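Local coordinates for protein nicotinate-nucleotide--dimethylbenzimidazole phosphoribosyltransferase (Thermus thermophilus HB8, PDB 1WX1) that probably catalyses the synthesis of alpha-ribazole 5'-phosphate from nicotinate mononucleotide and 5,6-dimethylbenzimidazole, a step toward the lower ligand of cobalamin, at residues Gly235-Gly240 with Ala256-Ala261; Lys117-Thr122 with Pro133-Arg138; Tyr97-Gly102 with Leu140-Glu145; Asn77-Gly82 with Pro108-Leu113. One frame throughout, in Å; residues are numbered along the deposited sequence.

Contact 1 (Gly235-Gly240 with Ala256-Ala261); sequences GIYLEG and AGALLA
Y237 and L238 of helix 228-242 meet A258 and A261 of helix 252-264 in a buried, largely apolar helix-helix contact near the centre of the chain. Strand 247-249 lies between the two helices in sequence. The segment axes come within 8.6 Å and cross at -54°, and on the second helix both touching side chains are alanines. The Y237 ring approaches A258 obliquely: CD1 and CE1 straddle the methyl, with Y237 CD1 3.9 Å from A258 CB. With CG anti to its carbonyl carbon (chi1 -75°), the ring extends past A258 toward strand 247-249, where the tyrosine side chain touches L247 and L249. One turn further on, A261 CB fits between the two helices, 4.3 Å from Y237 CB and 4.0 Å from L238 CG. L238 CD2 also lies 3.7 Å from A261 O. L238 also packs on L140 and R144 of helix 133-152. The Y237 hydroxyl hydrogen-bonds to V248 O, so the polar end of this buried ring is satisfied by strand backbone. No hydrogen bond spans the two segments; between them the contact rests on apolar packing, while the hydroxyl's bond to V248 O probably helps fix where the ring lies.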
loop_
_atom_site.group_PDB
_atom_site.type_symbol
_atom_site.label_atom_id
_atom_site.label_comp_id
_atom_site.label_asym_id
_atom_site.label_seq_id
_atom_site.Cartn_x
_atom_site.Cartn_y
_atom_site.Cartn_z
ATOM N N GLY A 235 -16.551 8.416 -18.484
ATOM C CA GLY A 235 -16.558 9.866 -18.588
ATOM C C GLY A 235 -15.650 10.514 -17.561
ATOM O O GLY A 235 -14.970 11.505 -17.848
ATOM N N ILE A 236 -15.639 9.956 -16.356
ATOM C CA ILE A 236 -14.795 10.478 -15.289
ATOM C C ILE A 236 -13.330 10.405 -15.720
ATOM O O ILE A 236 -12.587 11.381 -15.579
ATOM C CB ILE A 236 -15.000 9.667 -13.986
ATOM C CG1 ILE A 236 -16.401 9.952 -13.433
ATOM C CG2 ILE A 236 -13.908 10.009 -12.954
ATOM C CD1 ILE A 236 -16.855 8.967 -12.359
ATOM N N TYR A 237 -12.922 9.259 -16.263
ATOM C CA TYR A 237 -11.535 9.093 -16.694
ATOM C C TYR A 237 -11.180 9.920 -17.932
ATOM O O TYR A 237 -10.070 10.441 -18.029
ATOM C CB TYR A 237 -11.225 7.605 -16.925
ATOM C CG TYR A 237 -11.062 6.814 -15.634
ATOM C CD1 TYR A 237 -11.827 5.674 -15.390
ATOM C CD2 TYR A 237 -10.149 7.213 -14.658
ATOM C CE1 TYR A 237 -11.692 4.954 -14.206
ATOM C CE2 TYR A 237 -10.004 6.494 -13.465
ATOM C CZ TYR A 237 -10.782 5.367 -13.249
ATOM O OH TYR A 237 -10.674 4.674 -12.065
ATOM N N LEU A 238 -12.113 10.052 -18.868
ATOM C CA LEU A 238 -11.860 10.846 -20.069
ATOM C C LEU A 238 -11.594 12.300 -19.688
ATOM O O LEU A 238 -10.717 12.958 -20.257
ATOM C CB LEU A 238 -13.058 10.773 -21.023
ATOM C CG LEU A 238 -13.266 9.452 -21.770
ATOM C CD1 LEU A 238 -14.566 9.506 -22.560
ATOM C CD2 LEU A 238 -12.073 9.196 -22.694
ATOM N N GLU A 239 -12.353 12.797 -18.715
ATOM C CA GLU A 239 -12.209 14.174 -18.254
ATOM C C GLU A 239 -10.891 14.349 -17.501
ATOM O O GLU A 239 -10.192 15.357 -17.674
ATOM C CB GLU A 239 -13.383 14.544 -17.338
ATOM C CG GLU A 239 -13.424 16.015 -16.912
ATOM C CD GLU A 239 -13.719 16.963 -18.067
ATOM O OE1 GLU A 239 -14.338 16.528 -19.060
ATOM O OE2 GLU A 239 -13.350 18.154 -17.974
ATOM N N GLY A 240 -10.560 13.374 -16.655
ATOM C CA GLY A 240 -9.314 13.440 -15.908
ATOM C C GLY A 240 -8.139 13.372 -16.870
ATOM O O GLY A 240 -7.138 14.069 -16.702
ATOM N N ALA A 256 -13.697 -1.737 -15.810
ATOM C CA ALA A 256 -14.459 -1.990 -17.032
ATOM C C ALA A 256 -14.779 -0.618 -17.635
ATOM O O ALA A 256 -14.755 -0.436 -18.853
ATOM C CB ALA A 256 -15.751 -2.748 -16.714
ATOM N N GLY A 257 -15.085 0.347 -16.769
ATOM C CA GLY A 257 -15.377 1.690 -17.240
ATOM C C GLY A 257 -14.135 2.297 -17.883
ATOM O O GLY A 257 -14.216 2.981 -18.901
ATOM N N ALA A 258 -12.975 2.049 -17.285
ATOM C CA ALA A 258 -11.725 2.577 -17.830
ATOM C C ALA A 258 -11.424 1.975 -19.206
ATOM O O ALA A 258 -10.888 2.656 -20.082
ATOM C CB ALA A 258 -10.577 2.291 -16.872
ATOM N N LEU A 259 -11.754 0.698 -19.390
ATOM C CA LEU A 259 -11.524 0.033 -20.676
ATOM C C LEU A 259 -12.340 0.723 -21.759
ATOM O O LEU A 259 -11.874 0.908 -22.895
ATOM C CB LEU A 259 -11.917 -1.448 -20.596
ATOM C CG LEU A 259 -10.970 -2.369 -19.822
ATOM C CD1 LEU A 259 -11.557 -3.773 -19.773
ATOM C CD2 LEU A 259 -9.601 -2.389 -20.497
ATOM N N LEU A 260 -13.567 1.104 -21.408
ATOM C CA LEU A 260 -14.436 1.791 -22.353
ATOM C C LEU A 260 -13.816 3.134 -22.736
ATOM O O LEU A 260 -13.790 3.506 -23.912
ATOM C CB LEU A 260 -15.827 2.009 -21.741
ATOM C CG LEU A 260 -16.819 2.802 -22.598
ATOM C CD1 LEU A 260 -16.946 2.175 -23.981
ATOM C CD2 LEU A 260 -18.171 2.842 -21.896
ATOM N N ALA A 261 -13.312 3.856 -21.738
ATOM C CA ALA A 261 -12.682 5.153 -21.971
ATOM C C ALA A 261 -11.458 4.972 -22.872
ATOM O O ALA A 261 -11.228 5.756 -23.797
ATOM C CB ALA A 261 -12.267 5.780 -20.635
#

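Contact 2 (Lys117-Thr122 with Pro133-Arg138); sequences KVRPGT and PEEAER
V118 and R119, in the loop that leaves strand 113-115, clasp E135 and R138 in the opening turns of helix 133-152, at the protein surface. V118 is wedged between the two helix side chains: its CG1 lies 3.5 Å from E135 CB and also sits over the face of the R138 guanidinium, 3.9 Å from R138 CZ. The other branch, V118 CG2, reaches R138 CB at 4.0 Å. Strand 113-115, this loop, helix 133-152 and strand 157-163 form a beta-alpha-beta crossover between parallel strands, and the contact sits where the crossover enters its helix. E135 belongs to the first helical turn; its OE1 also accepts the backbone N-H of T132, just ahead of the helix. The same OE1 receives R119 NH1 at 2.9 Å on its syn lone pair, a salt bridge with an N-H...O angle of 159°. OE1 lies in the guanidinium plane, yet the carboxylate is turned 70° from that plane, so the bridge is single rather than paired. R119 bends at chi3 (-71°), and its NE donates to G121 O at 2.9 Å, across the inverse gamma turn centred on P120, which probably steadies the guanidinium. A water joins V118 O, E135 OE2 and R138 NH2, while E134, one turn before R138, holds that arginine in a salt bridge, R138 NH2 to E134 OE1 being 2.9 Å.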
loop_
_atom_site.group_PDB
_atom_site.type_symbol
_atom_site.label_atom_id
_atom_site.label_comp_id
_atom_site.label_asym_id
_atom_site.label_seq_id
_atom_site.Cartn_x
_atom_site.Cartn_y
_atom_site.Cartn_z
ATOM N N LYS A 117 -29.575 11.567 -12.737
ATOM C CA LYS A 117 -30.246 10.309 -13.045
ATOM C C LYS A 117 -30.716 10.283 -14.497
ATOM O O LYS A 117 -31.534 11.104 -14.907
ATOM C CB LYS A 117 -31.437 10.113 -12.099
ATOM C CG LYS A 117 -31.917 8.676 -11.989
ATOM C CD LYS A 117 -33.238 8.570 -11.219
ATOM C CE LYS A 117 -33.142 9.122 -9.797
ATOM N NZ LYS A 117 -32.250 8.318 -8.909
ATOM N N VAL A 118 -30.179 9.343 -15.269
ATOM C CA VAL A 118 -30.532 9.187 -16.677
ATOM C C VAL A 118 -31.859 8.432 -16.789
ATOM O O VAL A 118 -32.737 8.785 -17.583
ATOM C CB VAL A 118 -29.425 8.413 -17.428
ATOM C CG1 VAL A 118 -29.859 8.128 -18.865
ATOM C CG2 VAL A 118 -28.134 9.224 -17.410
ATOM N N ARG A 119 -31.987 7.394 -15.974
ATOM C CA ARG A 119 -33.190 6.573 -15.916
ATOM C C ARG A 119 -33.085 5.767 -14.629
ATOM O O ARG A 119 -31.999 5.648 -14.055
ATOM C CB ARG A 119 -33.271 5.637 -17.127
ATOM C CG ARG A 119 -31.996 4.858 -17.414
ATOM C CD ARG A 119 -32.170 3.959 -18.637
ATOM N NE ARG A 119 -33.067 2.835 -18.363
ATOM C CZ ARG A 119 -33.632 2.078 -19.298
ATOM N NH1 ARG A 119 -33.403 2.321 -20.585
ATOM N NH2 ARG A 119 -34.414 1.067 -18.946
ATOM N N PRO A 120 -34.210 5.217 -14.146
ATOM C CA PRO A 120 -34.197 4.426 -12.912
ATOM C C PRO A 120 -33.618 3.036 -13.150
ATOM O O PRO A 120 -34.346 2.048 -13.211
ATOM C CB PRO A 120 -35.672 4.393 -12.518
ATOM C CG PRO A 120 -36.358 4.338 -13.850
ATOM C CD PRO A 120 -35.584 5.379 -14.656
ATOM N N GLY A 121 -32.299 2.970 -13.279
ATOM C CA GLY A 121 -31.646 1.700 -13.523
ATOM C C GLY A 121 -31.766 1.280 -14.978
ATOM O O GLY A 121 -32.609 1.785 -15.719
ATOM N N THR A 122 -30.917 0.351 -15.393
ATOM C CA THR A 122 -30.933 -0.138 -16.767
ATOM C C THR A 122 -31.965 -1.248 -16.933
ATOM O O THR A 122 -32.510 -1.762 -15.952
ATOM C CB THR A 122 -29.591 -0.756 -17.145
ATOM O OG1 THR A 122 -29.251 -1.739 -16.159
ATOM C CG2 THR A 122 -28.494 0.301 -17.219
ATOM N N PRO A 133 -28.388 4.330 -26.838
ATOM C CA PRO A 133 -27.125 5.046 -27.036
ATOM C C PRO A 133 -27.217 6.474 -26.488
ATOM O O PRO A 133 -26.245 7.016 -25.971
ATOM C CB PRO A 133 -26.947 5.008 -28.552
ATOM C CG PRO A 133 -27.552 3.675 -28.909
ATOM C CD PRO A 133 -28.828 3.681 -28.087
ATOM N N GLU A 134 -28.402 7.069 -26.601
ATOM C CA GLU A 134 -28.646 8.426 -26.123
ATOM C C GLU A 134 -28.504 8.510 -24.600
ATOM O O GLU A 134 -27.959 9.483 -24.062
ATOM C CB GLU A 134 -30.046 8.870 -26.560
ATOM C CG GLU A 134 -30.397 10.319 -26.271
ATOM C CD GLU A 134 -30.879 10.540 -24.850
ATOM O OE1 GLU A 134 -31.448 9.598 -24.255
ATOM O OE2 GLU A 134 -30.709 11.664 -24.335
ATOM N N GLU A 135 -28.994 7.491 -23.904
ATOM C CA GLU A 135 -28.899 7.457 -22.448
ATOM C C GLU A 135 -27.441 7.240 -22.039
ATOM O O GLU A 135 -26.969 7.823 -21.065
ATOM C CB GLU A 135 -29.800 6.345 -21.894
ATOM C CG GLU A 135 -31.283 6.599 -22.191
ATOM C CD GLU A 135 -32.195 5.449 -21.794
ATOM O OE1 GLU A 135 -31.814 4.275 -21.981
ATOM O OE2 GLU A 135 -33.310 5.725 -21.312
ATOM N N ALA A 136 -26.728 6.402 -22.786
ATOM C CA ALA A 136 -25.320 6.156 -22.488
ATOM C C ALA A 136 -24.545 7.472 -22.627
ATOM O O ALA A 136 -23.666 7.773 -21.816
ATOM C CB ALA A 136 -24.749 5.097 -23.438
ATOM N N GLU A 137 -24.871 8.261 -23.651
ATOM C CA GLU A 137 -24.191 9.544 -23.844
ATOM C C GLU A 137 -24.426 10.462 -22.646
ATOM O O GLU A 137 -23.503 11.119 -22.167
ATOM C CB GLU A 137 -24.674 10.237 -25.123
ATOM C CG GLU A 137 -24.147 11.667 -25.317
ATOM C CD GLU A 137 -22.634 11.759 -25.545
ATOM O OE1 GLU A 137 -22.110 12.895 -25.556
ATOM O OE2 GLU A 137 -21.969 10.714 -25.721
ATOM N N ARG A 138 -25.659 10.513 -22.154
ATOM C CA ARG A 138 -25.944 11.364 -21.005
ATOM C C ARG A 138 -25.175 10.900 -19.772
ATOM O O ARG A 138 -24.696 11.723 -18.988
ATOM C CB ARG A 138 -27.449 11.405 -20.716
ATOM C CG ARG A 138 -28.215 12.345 -21.647
ATOM C CD ARG A 138 -29.662 12.507 -21.201
ATOM N NE ARG A 138 -30.480 11.388 -21.650
ATOM C CZ ARG A 138 -31.546 10.930 -21.001
ATOM N NH1 ARG A 138 -31.929 11.490 -19.859
ATOM N NH2 ARG A 138 -32.236 9.913 -21.501
HETATM O O HOH W 1 -31.009 13.077 -17.624
HETATM O O HOH W 2 -34.170 8.349 -20.226
#

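Contact 3 (Tyr97-Gly102 with Leu140-Glu145); sequences YVLDVG and LLAGRE
L99 and V101 bring the end of strand 94-100 and the residue after it against A142 and G143 of helix 133-152, with L99 CA 7.6 Å from G143 CA and V101 CA 7.1 Å from A142 CA, the chain turning a corner at V101. L99 has CG anti to its backbone N (chi1 167°), which directs both methyls at the helix. L99 CD2 settles 3.6 Å from A142 O and rests 3.8 Å from G143 CA. CD1, the other branch, meets the A142 methyl at 4.1 Å between L99 CD1 and A142 CB. V101 closes on the same methyl from two residues further along the chain, its CG1 3.5 Å from A142 CB. The helix thus lies against one face of the parallel sheet, whose 3-2-1-4-5-6 strand order is that of a Rossmann-like fold, and strand 94-100 is hydrogen-bonded on one edge to strand 47-54 and on the other to G112 and L114. L99 also packs on A146 of this helix and on A232 of helix 228-242, so it fills the seam between two helices and the sheet. Cutting it back to an alanine here would probably open a gap over G143 and leave the A142 methyl with V101 as its remaining neighbour in 97-102. D100 points away from the helix; its OD1 is in a salt bridge with K117, and its OD2 accepts G102 N weakly at 2.9 Å.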
loop_
_atom_site.group_PDB
_atom_site.type_symbol
_atom_site.label_atom_id
_atom_site.label_comp_id
_atom_site.label_asym_id
_atom_site.label_seq_id
_atom_site.Cartn_x
_atom_site.Cartn_y
_atom_site.Cartn_z
ATOM N N TYR A 97 -16.857 12.395 -3.945
ATOM C CA TYR A 97 -18.007 12.941 -4.659
ATOM C C TYR A 97 -18.849 11.761 -5.097
ATOM O O TYR A 97 -18.309 10.713 -5.457
ATOM C CB TYR A 97 -17.583 13.727 -5.904
ATOM C CG TYR A 97 -16.698 14.917 -5.627
ATOM C CD1 TYR A 97 -15.313 14.777 -5.543
ATOM C CD2 TYR A 97 -17.247 16.186 -5.445
ATOM C CE1 TYR A 97 -14.494 15.872 -5.285
ATOM C CE2 TYR A 97 -16.437 17.290 -5.187
ATOM C CZ TYR A 97 -15.063 17.125 -5.110
ATOM O OH TYR A 97 -14.264 18.209 -4.852
ATOM N N VAL A 98 -20.168 11.921 -5.066
ATOM C CA VAL A 98 -21.071 10.855 -5.483
ATOM C C VAL A 98 -21.871 11.344 -6.685
ATOM O O VAL A 98 -22.314 12.489 -6.724
ATOM C CB VAL A 98 -22.050 10.464 -4.348
ATOM C CG1 VAL A 98 -22.940 9.310 -4.803
ATOM C CG2 VAL A 98 -21.266 10.053 -3.105
ATOM N N LEU A 99 -22.040 10.471 -7.671
ATOM C CA LEU A 99 -22.779 10.812 -8.874
ATOM C C LEU A 99 -23.888 9.797 -9.107
ATOM O O LEU A 99 -23.627 8.602 -9.247
ATOM C CB LEU A 99 -21.837 10.825 -10.082
ATOM C CG LEU A 99 -22.474 10.855 -11.477
ATOM C CD1 LEU A 99 -23.157 12.197 -11.704
ATOM C CD2 LEU A 99 -21.399 10.625 -12.545
ATOM N N ASP A 100 -25.127 10.269 -9.122
ATOM C CA ASP A 100 -26.261 9.389 -9.385
ATOM C C ASP A 100 -26.604 9.514 -10.863
ATOM O O ASP A 100 -27.067 10.564 -11.304
ATOM C CB ASP A 100 -27.489 9.792 -8.556
ATOM C CG ASP A 100 -28.764 9.056 -8.996
ATOM O OD1 ASP A 100 -29.873 9.520 -8.656
ATOM O OD2 ASP A 100 -28.659 8.013 -9.679
ATOM N N VAL A 101 -26.348 8.462 -11.633
ATOM C CA VAL A 101 -26.699 8.481 -13.048
ATOM C C VAL A 101 -27.817 7.484 -13.325
ATOM O O VAL A 101 -28.290 7.386 -14.453
ATOM C CB VAL A 101 -25.502 8.135 -13.983
ATOM C CG1 VAL A 101 -24.598 9.348 -14.140
ATOM C CG2 VAL A 101 -24.732 6.931 -13.447
ATOM N N GLY A 102 -28.255 6.748 -12.302
ATOM C CA GLY A 102 -29.316 5.781 -12.541
ATOM C C GLY A 102 -29.801 4.934 -11.377
ATOM O O GLY A 102 -30.185 3.775 -11.562
ATOM N N LEU A 140 -22.290 9.290 -19.788
ATOM C CA LEU A 140 -20.890 9.613 -20.042
ATOM C C LEU A 140 -20.610 11.071 -19.688
ATOM O O LEU A 140 -19.623 11.376 -19.018
ATOM C CB LEU A 140 -20.554 9.384 -21.514
ATOM C CG LEU A 140 -19.103 9.628 -21.930
ATOM C CD1 LEU A 140 -18.283 8.392 -21.634
ATOM C CD2 LEU A 140 -19.044 9.938 -23.421
ATOM N N LEU A 141 -21.487 11.963 -20.144
ATOM C CA LEU A 141 -21.353 13.394 -19.888
ATOM C C LEU A 141 -21.495 13.735 -18.410
ATOM O O LEU A 141 -20.845 14.657 -17.928
ATOM C CB LEU A 141 -22.393 14.182 -20.695
ATOM C CG LEU A 141 -22.243 14.054 -22.218
ATOM C CD1 LEU A 141 -23.397 14.761 -22.908
ATOM C CD2 LEU A 141 -20.901 14.640 -22.654
ATOM N N ALA A 142 -22.357 13.009 -17.703
ATOM C CA ALA A 142 -22.547 13.236 -16.271
ATOM C C ALA A 142 -21.235 12.894 -15.571
ATOM O O ALA A 142 -20.859 13.531 -14.587
ATOM C CB ALA A 142 -23.689 12.352 -15.733
ATOM N N GLY A 143 -20.546 11.879 -16.088
ATOM C CA GLY A 143 -19.264 11.482 -15.524
ATOM C C GLY A 143 -18.229 12.583 -15.726
ATOM O O GLY A 143 -17.467 12.905 -14.813
ATOM N N ARG A 144 -18.187 13.157 -16.926
ATOM C CA ARG A 144 -17.253 14.250 -17.201
ATOM C C ARG A 144 -17.534 15.422 -16.257
ATOM O O ARG A 144 -16.613 16.015 -15.699
ATOM C CB ARG A 144 -17.402 14.752 -18.641
ATOM C CG ARG A 144 -16.752 13.889 -19.714
ATOM C CD ARG A 144 -17.029 14.499 -21.083
ATOM N NE ARG A 144 -16.251 13.897 -22.160
ATOM C CZ ARG A 144 -14.957 14.125 -22.375
ATOM N NH1 ARG A 144 -14.277 14.946 -21.584
ATOM N NH2 ARG A 144 -14.346 13.541 -23.395
ATOM N N GLU A 145 -18.813 15.755 -16.097
ATOM C CA GLU A 145 -19.219 16.867 -15.236
ATOM C C GLU A 145 -18.741 16.696 -13.796
ATOM O O GLU A 145 -18.202 17.632 -13.195
ATOM C CB GLU A 145 -20.745 17.019 -15.240
ATOM C CG GLU A 145 -21.228 18.341 -14.639
ATOM C CD GLU A 145 -22.743 18.427 -14.513
ATOM O OE1 GLU A 145 -23.451 17.672 -15.211
ATOM O OE2 GLU A 145 -23.226 19.261 -13.719
#

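Contact 4 (Asn77-Gly82 with Pro108-Leu113); sequences NFLRGG and PDHPGL
L79, at the C-terminal end of helix 70-79, lays its CD2 methyl over the face of the H110 imidazole, in the turn before strand 113-115. The methyl carbon is 4.0 Å from the ring centroid and only 13° off the ring normal, a well-centred CH-pi contact. L79 CG lies anti to the carbonyl carbon (chi1 -58°), which brings both methyls toward H110 and L113. CD2 also touches L113 CB at 3.9 Å, and L79 CD1 is 4.0 Å from L113 CD2; the two leucines cross at about a right angle. H110 has CG anti to the backbone N (chi1 -175°), which swings the ring edge toward G112, within the type I turn H110 to L113. There ND1 accepts G112 N at 2.8 Å, a nearly straight bond lying in the ring plane. The bond at the edge, with L79 CD2 over one face and P111 CD near the rim of the other, probably holds the ring's rotation. Replacing H110 by an alanine would probably leave G112 N without its acceptor and the L79 methyl without the ring it covers. Beside L79, the helix ends in a Schellman motif at G81, and F78 packs against E304, the predicted proton acceptor. Since ND1 takes a hydrogen from G112, the imidazole is probably neutral with its proton on NE2, which faces L79 O at 3.5 Å, too long to count as a bond.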
loop_
_atom_site.group_PDB
_atom_site.type_symbol
_atom_site.label_atom_id
_atom_site.label_comp_id
_atom_site.label_asym_id
_atom_site.label_seq_id
_atom_site.Cartn_x
_atom_site.Cartn_y
_atom_site.Cartn_z
ATOM N N ASN A 77 -25.509 6.147 2.530
ATOM C CA ASN A 77 -24.434 5.825 3.469
ATOM C C ASN A 77 -23.213 6.679 3.103
ATOM O O ASN A 77 -22.550 7.226 3.987
ATOM C CB ASN A 77 -24.090 4.328 3.379
ATOM C CG ASN A 77 -23.298 3.817 4.586
ATOM O OD1 ASN A 77 -22.746 2.708 4.554
ATOM N ND2 ASN A 77 -23.252 4.607 5.651
ATOM N N PHE A 78 -22.926 6.792 1.802
ATOM C CA PHE A 78 -21.798 7.602 1.319
ATOM C C PHE A 78 -21.971 9.048 1.774
ATOM O O PHE A 78 -21.028 9.673 2.255
ATOM C CB PHE A 78 -21.725 7.626 -0.218
ATOM C CG PHE A 78 -21.416 6.297 -0.857
ATOM C CD1 PHE A 78 -21.837 6.033 -2.163
ATOM C CD2 PHE A 78 -20.731 5.305 -0.161
ATOM C CE1 PHE A 78 -21.574 4.804 -2.767
ATOM C CE2 PHE A 78 -20.460 4.073 -0.758
ATOM C CZ PHE A 78 -20.893 3.822 -2.060
ATOM N N LEU A 79 -23.178 9.580 1.604
ATOM C CA LEU A 79 -23.455 10.963 1.976
ATOM C C LEU A 79 -23.410 11.192 3.484
ATOM O O LEU A 79 -23.245 12.320 3.942
ATOM C CB LEU A 79 -24.818 11.399 1.423
ATOM C CG LEU A 79 -24.977 11.292 -0.101
ATOM C CD1 LEU A 79 -26.362 11.797 -0.504
ATOM C CD2 LEU A 79 -23.887 12.101 -0.802
ATOM N N ARG A 80 -23.556 10.123 4.253
ATOM C CA ARG A 80 -23.519 10.245 5.702
ATOM C C ARG A 80 -22.168 9.818 6.264
ATOM O O ARG A 80 -21.968 9.806 7.476
ATOM C CB ARG A 80 -24.668 9.444 6.309
ATOM C CG ARG A 80 -26.009 10.098 5.993
ATOM C CD ARG A 80 -27.200 9.168 6.159
ATOM N NE ARG A 80 -28.424 9.844 5.736
ATOM C CZ ARG A 80 -29.619 9.268 5.661
ATOM N NH1 ARG A 80 -29.765 7.988 5.979
ATOM N NH2 ARG A 80 -30.670 9.978 5.270
ATOM N N GLY A 81 -21.250 9.476 5.360
ATOM C CA GLY A 81 -19.900 9.092 5.737
ATOM C C GLY A 81 -19.682 7.764 6.431
ATOM O O GLY A 81 -18.658 7.585 7.095
ATOM N N GLY A 82 -20.606 6.821 6.264
ATOM C CA GLY A 82 -20.461 5.536 6.923
ATOM C C GLY A 82 -19.946 4.370 6.091
ATOM O O GLY A 82 -19.888 3.245 6.591
ATOM N N PRO A 108 -31.782 13.102 -1.742
ATOM C CA PRO A 108 -31.857 14.504 -1.317
ATOM C C PRO A 108 -30.725 15.337 -1.911
ATOM O O PRO A 108 -29.664 14.802 -2.226
ATOM C CB PRO A 108 -31.743 14.404 0.198
ATOM C CG PRO A 108 -30.757 13.262 0.359
ATOM C CD PRO A 108 -31.259 12.247 -0.659
ATOM N N ASP A 109 -30.958 16.637 -2.081
ATOM C CA ASP A 109 -29.924 17.528 -2.587
ATOM C C ASP A 109 -28.804 17.507 -1.541
ATOM O O ASP A 109 -29.070 17.602 -0.344
ATOM C CB ASP A 109 -30.466 18.952 -2.726
ATOM C CG ASP A 109 -31.437 19.098 -3.882
ATOM O OD1 ASP A 109 -32.147 20.120 -3.924
ATOM O OD2 ASP A 109 -31.483 18.199 -4.753
ATOM N N HIS A 110 -27.560 17.386 -1.991
ATOM C CA HIS A 110 -26.419 17.336 -1.082
ATOM C C HIS A 110 -25.192 17.888 -1.814
ATOM O O HIS A 110 -24.994 17.616 -2.993
ATOM C CB HIS A 110 -26.199 15.882 -0.641
ATOM C CG HIS A 110 -25.132 15.710 0.397
ATOM N ND1 HIS A 110 -23.798 15.920 0.136
ATOM C CD2 HIS A 110 -25.211 15.332 1.695
ATOM C CE1 HIS A 110 -23.095 15.678 1.230
ATOM N NE2 HIS A 110 -23.929 15.320 2.189
ATOM N N PRO A 111 -24.353 18.675 -1.123
ATOM C CA PRO A 111 -23.162 19.243 -1.768
ATOM C C PRO A 111 -22.186 18.217 -2.349
ATOM O O PRO A 111 -21.487 18.507 -3.319
ATOM C CB PRO A 111 -22.537 20.090 -0.656
ATOM C CG PRO A 111 -22.925 19.337 0.591
ATOM C CD PRO A 111 -24.371 18.984 0.319
ATOM N N GLY A 112 -22.145 17.026 -1.764
ATOM C CA GLY A 112 -21.243 16.000 -2.261
ATOM C C GLY A 112 -21.893 15.071 -3.273
ATOM O O GLY A 112 -21.298 14.073 -3.686
ATOM N N LEU A 113 -23.109 15.406 -3.689
ATOM C CA LEU A 113 -23.841 14.584 -4.643
ATOM C C LEU A 113 -24.227 15.324 -5.913
ATOM O O LEU A 113 -24.748 16.440 -5.858
ATOM C CB LEU A 113 -25.114 14.039 -3.990
ATOM C CG LEU A 113 -26.110 13.312 -4.898
ATOM C CD1 LEU A 113 -25.542 11.952 -5.327
ATOM C CD2 LEU A 113 -27.419 13.122 -4.138
#

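From the N terminus, contact 4 opens first at 77-82 and closes at 108-113, tying the end of helix 70-79 to the turn before strand 113-115, outermost in this chain. Contact 3 opens within that span, at 97-102, and closes beyond it at 140-145, so contacts 3 and 4 cross; a probable backbone bond, V98 N to G112 O, joins them. Contact 2, 117-122 with 133-138, falls wholly between the segments of contact 3, and both use helix 133-152. Contact 1 follows separately, closing a short loop through strand 247-249. It meets contact 3 where E239 and R144 form a salt bridge, linking helices 228-242 and 133-152.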